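Local coordinates for protein shikimate 5-dehydrogenase AroE (5-dehydroshikimate reductase) (Mycobacterium tuberculosis, PDB 4P4G) that binds shikimate and probably catalyses its reversible NADP-dependent interconversion with 3-dehydroshikimate on the route to chorismate, at residues G87-L92 / W99-T104. Residues are numbered along the deposited sequence; the frame is centred on the assembly and turned at random.
With SKM ((3R,4S,5R)-3,4,5-trihydroxycyclohex-1-ene-1-carboxylic acid), chain C.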
ATOM      1  N   GLY A  87      -6.058   8.964  -5.744  1.00 15.04           N
ATOM      2  CA  GLY A  87      -5.225   9.475  -6.816  1.00 14.91           C
ATOM      3  C   GLY A  87      -4.167   8.507  -7.296  1.00 14.64           C
ATOM      4  O   GLY A  87      -3.276   8.881  -8.069  1.00 13.27           O
ATOM      5  N   SER A  88      -4.264   7.256  -6.853  1.00 13.47           N
ATOM      6  CA  SER A  88      -3.407   6.204  -7.374  1.00 11.25           C
ATOM      7  C   SER A  88      -4.176   4.903  -7.266  1.00  9.02           C
ATOM      8  O   SER A  88      -5.204   4.831  -6.571  1.00  9.46           O
ATOM      9  CB  SER A  88      -2.083   6.128  -6.608  1.00 14.62           C
ATOM     10  OG  SER A  88      -2.297   5.674  -5.288  1.00 15.52           O
ATOM     11  N   ALA A  89      -3.702   3.878  -7.960  1.00  9.04           N
ATOM     12  CA  ALA A  89      -4.413   2.610  -8.008  1.00  9.59           C
ATOM     13  C   ALA A  89      -3.432   1.472  -7.901  1.00  8.47           C
ATOM     14  O   ALA A  89      -2.432   1.449  -8.612  1.00  9.37           O
ATOM     15  CB  ALA A  89      -5.185   2.499  -9.312  1.00 10.21           C
ATOM     16  N   ASN A  90      -3.727   0.507  -7.040  1.00  7.27           N
ATOM     17  CA  ASN A  90      -2.875  -0.666  -6.946  1.00  4.99           C
ATOM     18  C   ASN A  90      -3.562  -1.892  -7.538  1.00  8.04           C
ATOM     19  O   ASN A  90      -3.098  -3.026  -7.368  1.00  8.53           O
ATOM     20  CB  ASN A  90      -2.525  -0.940  -5.483  1.00  9.31           C
ATOM     21  CG  ASN A  90      -3.699  -1.497  -4.717  1.00 10.58           C
ATOM     22  OD1 ASN A  90      -4.850  -1.156  -5.000  1.00 11.18           O
ATOM     23  ND2 ASN A  90      -3.422  -2.356  -3.741  1.00 10.27           N
ATOM     24  N   THR A  91      -4.679  -1.667  -8.221  1.00  6.40           N
ATOM     25  CA  THR A  91      -5.491  -2.774  -8.740  1.00  7.73           C
ATOM     26  C   THR A  91      -6.120  -2.363 -10.055  1.00  9.03           C
ATOM     27  O   THR A  91      -6.692  -1.277 -10.155  1.00  8.59           O
ATOM     28  CB  THR A  91      -6.635  -3.115  -7.753  1.00 11.89           C
ATOM     29  OG1 THR A  91      -6.111  -3.267  -6.430  1.00 14.20           O
ATOM     30  CG2 THR A  91      -7.359  -4.400  -8.158  1.00 13.52           C
ATOM     31  N   LEU A  92      -5.983  -3.205 -11.075  1.00  6.29           N
ATOM     32  CA  LEU A  92      -6.754  -3.048 -12.306  1.00  7.59           C
ATOM     33  C   LEU A  92      -7.618  -4.280 -12.501  1.00  9.66           C
ATOM     34  O   LEU A  92      -7.121  -5.408 -12.428  1.00  9.93           O
ATOM     35  CB  LEU A  92      -5.822  -2.890 -13.506  1.00  9.54           C
ATOM     36  CG  LEU A  92      -5.048  -1.577 -13.542  1.00  9.96           C
ATOM     37  CD1 LEU A  92      -3.936  -1.676 -14.567  1.00 10.73           C
ATOM     38  CD2 LEU A  92      -5.985  -0.426 -13.866  1.00  9.50           C
ATOM     39  N   TRP A  99     -10.994  -1.532 -18.480  1.00 11.98           N
ATOM     40  CA  TRP A  99     -10.377  -1.821 -17.188  1.00 14.42           C
ATOM     41  C   TRP A  99     -10.852  -0.816 -16.150  1.00 14.98           C
ATOM     42  O   TRP A  99     -11.055   0.364 -16.467  1.00 16.82           O
ATOM     43  CB  TRP A  99      -8.852  -1.729 -17.291  1.00 13.92           C
ATOM     44  CG  TRP A  99      -8.209  -2.771 -18.166  1.00 13.26           C
ATOM     45  CD1 TRP A  99      -7.977  -2.688 -19.510  1.00 14.21           C
ATOM     46  CD2 TRP A  99      -7.691  -4.038 -17.748  1.00 13.64           C
ATOM     47  NE1 TRP A  99      -7.361  -3.836 -19.956  1.00 14.42           N
ATOM     48  CE2 TRP A  99      -7.172  -4.679 -18.895  1.00 14.15           C
ATOM     49  CE3 TRP A  99      -7.611  -4.694 -16.515  1.00 14.33           C
ATOM     50  CZ2 TRP A  99      -6.581  -5.950 -18.840  1.00 15.82           C
ATOM     51  CZ3 TRP A  99      -7.037  -5.958 -16.469  1.00 16.38           C
ATOM     52  CH2 TRP A  99      -6.541  -6.573 -17.625  1.00 17.52           C
ATOM     53  N   ARG A 100     -11.018  -1.279 -14.910  1.00  9.73           N
ATOM     54  CA  ARG A 100     -11.363  -0.389 -13.802  1.00  9.63           C
ATOM     55  C   ARG A 100     -10.222  -0.339 -12.793  1.00 10.23           C
ATOM     56  O   ARG A 100      -9.661  -1.376 -12.421  1.00 11.44           O
ATOM     57  CB  ARG A 100     -12.666  -0.833 -13.116  1.00 10.40           C
ATOM     58  CG  ARG A 100     -13.104   0.078 -11.961  1.00 14.00           C
ATOM     59  CD  ARG A 100     -14.298  -0.505 -11.210  1.00 19.54           C
ATOM     60  NE  ARG A 100     -15.384  -0.857 -12.118  1.00 23.11           N
ATOM     61  CZ  ARG A 100     -15.725  -2.105 -12.421  1.00 23.66           C
ATOM     62  NH1 ARG A 100     -15.082  -3.124 -11.875  1.00 23.42           N
ATOM     63  NH2 ARG A 100     -16.719  -2.335 -13.265  1.00 25.95           N
ATOM     64  N   ALA A 101      -9.878   0.869 -12.358  1.00  8.64           N
ATOM     65  CA  ALA A 101      -8.857   1.062 -11.336  1.00  8.74           C
ATOM     66  C   ALA A 101      -9.496   1.106  -9.956  1.00  9.01           C
ATOM     67  O   ALA A 101     -10.502   1.798  -9.741  1.00  9.86           O
ATOM     68  CB  ALA A 101      -8.078   2.342 -11.586  1.00 12.01           C
ATOM     69  N   ASP A 102      -8.902   0.383  -9.017  1.00  9.14           N
ATOM     70  CA  ASP A 102      -9.303   0.496  -7.623  1.00 10.57           C
ATOM     71  C   ASP A 102      -8.067   0.688  -6.759  1.00  9.06           C
ATOM     72  O   ASP A 102      -6.930   0.470  -7.203  1.00  8.48           O
ATOM     73  CB  ASP A 102     -10.088  -0.740  -7.170  1.00 14.13           C
ATOM     74  CG  ASP A 102     -10.661  -0.583  -5.760  1.00 19.78           C
ATOM     75  OD1 ASP A 102     -10.994   0.563  -5.370  1.00 19.25           O
ATOM     76  OD2 ASP A 102     -10.759  -1.596  -5.032  1.00 21.41           O
ATOM     77  N   ASN A 103      -8.276   1.128  -5.529  1.00 11.45           N
ATOM     78  CA  ASN A 103      -7.186   1.190  -4.582  1.00 10.85           C
ATOM     79  C   ASN A 103      -7.548   0.416  -3.328  1.00 11.99           C
ATOM     80  O   ASN A 103      -8.412   0.838  -2.557  1.00 13.73           O
ATOM     81  CB  ASN A 103      -6.827   2.629  -4.224  1.00 12.27           C
ATOM     82  CG  ASN A 103      -5.517   2.712  -3.489  1.00 15.36           C
ATOM     83  OD1 ASN A 103      -5.381   2.170  -2.388  1.00 16.91           O
ATOM     84  ND2 ASN A 103      -4.537   3.377  -4.087  1.00 14.99           N
ATOM     85  N   THR A 104      -6.890  -0.718  -3.128  1.00  8.32           N
ATOM     86  CA  THR A 104      -7.106  -1.507  -1.919  1.00  9.50           C
ATOM     87  C   THR A 104      -6.039  -1.298  -0.838  1.00 10.05           C
ATOM     88  O   THR A 104      -6.118  -1.929   0.222  1.00  9.97           O
ATOM     89  CB  THR A 104      -7.220  -3.016  -2.232  1.00  9.25           C
ATOM     90  OG1 THR A 104      -5.932  -3.520  -2.609  1.00 10.41           O
ATOM     91  CG2 THR A 104      -8.198  -3.266  -3.373  1.00  9.58           C
TER
HETATM   92  O12 SKM C 301      -0.571  -2.574  -3.197  1.00 19.07           O
HETATM   93  C8  SKM C 301       0.202  -3.768  -3.106  1.00 19.11           C
HETATM   94  C6  SKM C 301       1.578  -3.397  -2.628  1.00 21.24           C
HETATM   95  O7  SKM C 301       2.086  -2.295  -3.356  1.00 24.83           O
HETATM   96  C5  SKM C 301       2.457  -4.524  -2.823  1.00 17.41           C
HETATM   97  C4  SKM C 301       2.230  -5.603  -3.569  1.00 13.30           C
HETATM   98  C1  SKM C 301       3.297  -6.680  -3.661  1.00 11.21           C
HETATM   99  O2  SKM C 301       3.059  -7.720  -4.291  1.00 13.07           O
HETATM  100  O3  SKM C 301       4.403  -6.537  -3.109  1.00 14.87           O
HETATM  101  C10 SKM C 301       0.902  -5.822  -4.354  1.00 14.00           C
HETATM  102  C9  SKM C 301       0.184  -4.444  -4.449  1.00 17.56           C
HETATM  103  O11 SKM C 301      -1.120  -4.733  -4.814  1.00 17.21           O
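Asn90 meets Thr104 with both ends of its amide: OD1 accepts the backbone N of Thr104 at 2.8 Å, and ND2 donates a hydrogen bond to Thr104 OG1 at 3.0 Å, which lies close to the amide plane. The second N-H of ND2 runs to O12 of shikimate, 2.9 Å away and nearly straight at 165°. Thr91 OG1 donates to Asn90 OD1 from the face of the amide opposite Thr104 N, so four bonds fix the rotation of this buried group. A chi1 of 73° sets Asn90 CG between the backbone N and carbonyl carbon, turning the amide toward Thr104 and the ligand. The contact forms the base of the beta hairpin 91-95/98-102 in the substrate-binding domain: Thr91 and Asp102 make a hydrogen-bonded antiparallel pair, Asp102 N to Thr91 O 3.0 Å, while Asp102 O takes weak bonds from Thr91 N and Asn90 N. Leu92 and Ala101 follow as a non-hydrogen-bonded pair, and Leu92 CB packs obliquely against Trp99 CE3 at 3.9 Å. Beyond the strands, Asn103 ND2 reaches Ser88 O at 3.0 Å from above the carbonyl plane. Helix 236-252 lies against the polar cluster, Gln247 NE2 donating to Thr91 OG1 and Gln243 O bonding Thr104 OG1; Lys69 and Asp105 also bind shikimate.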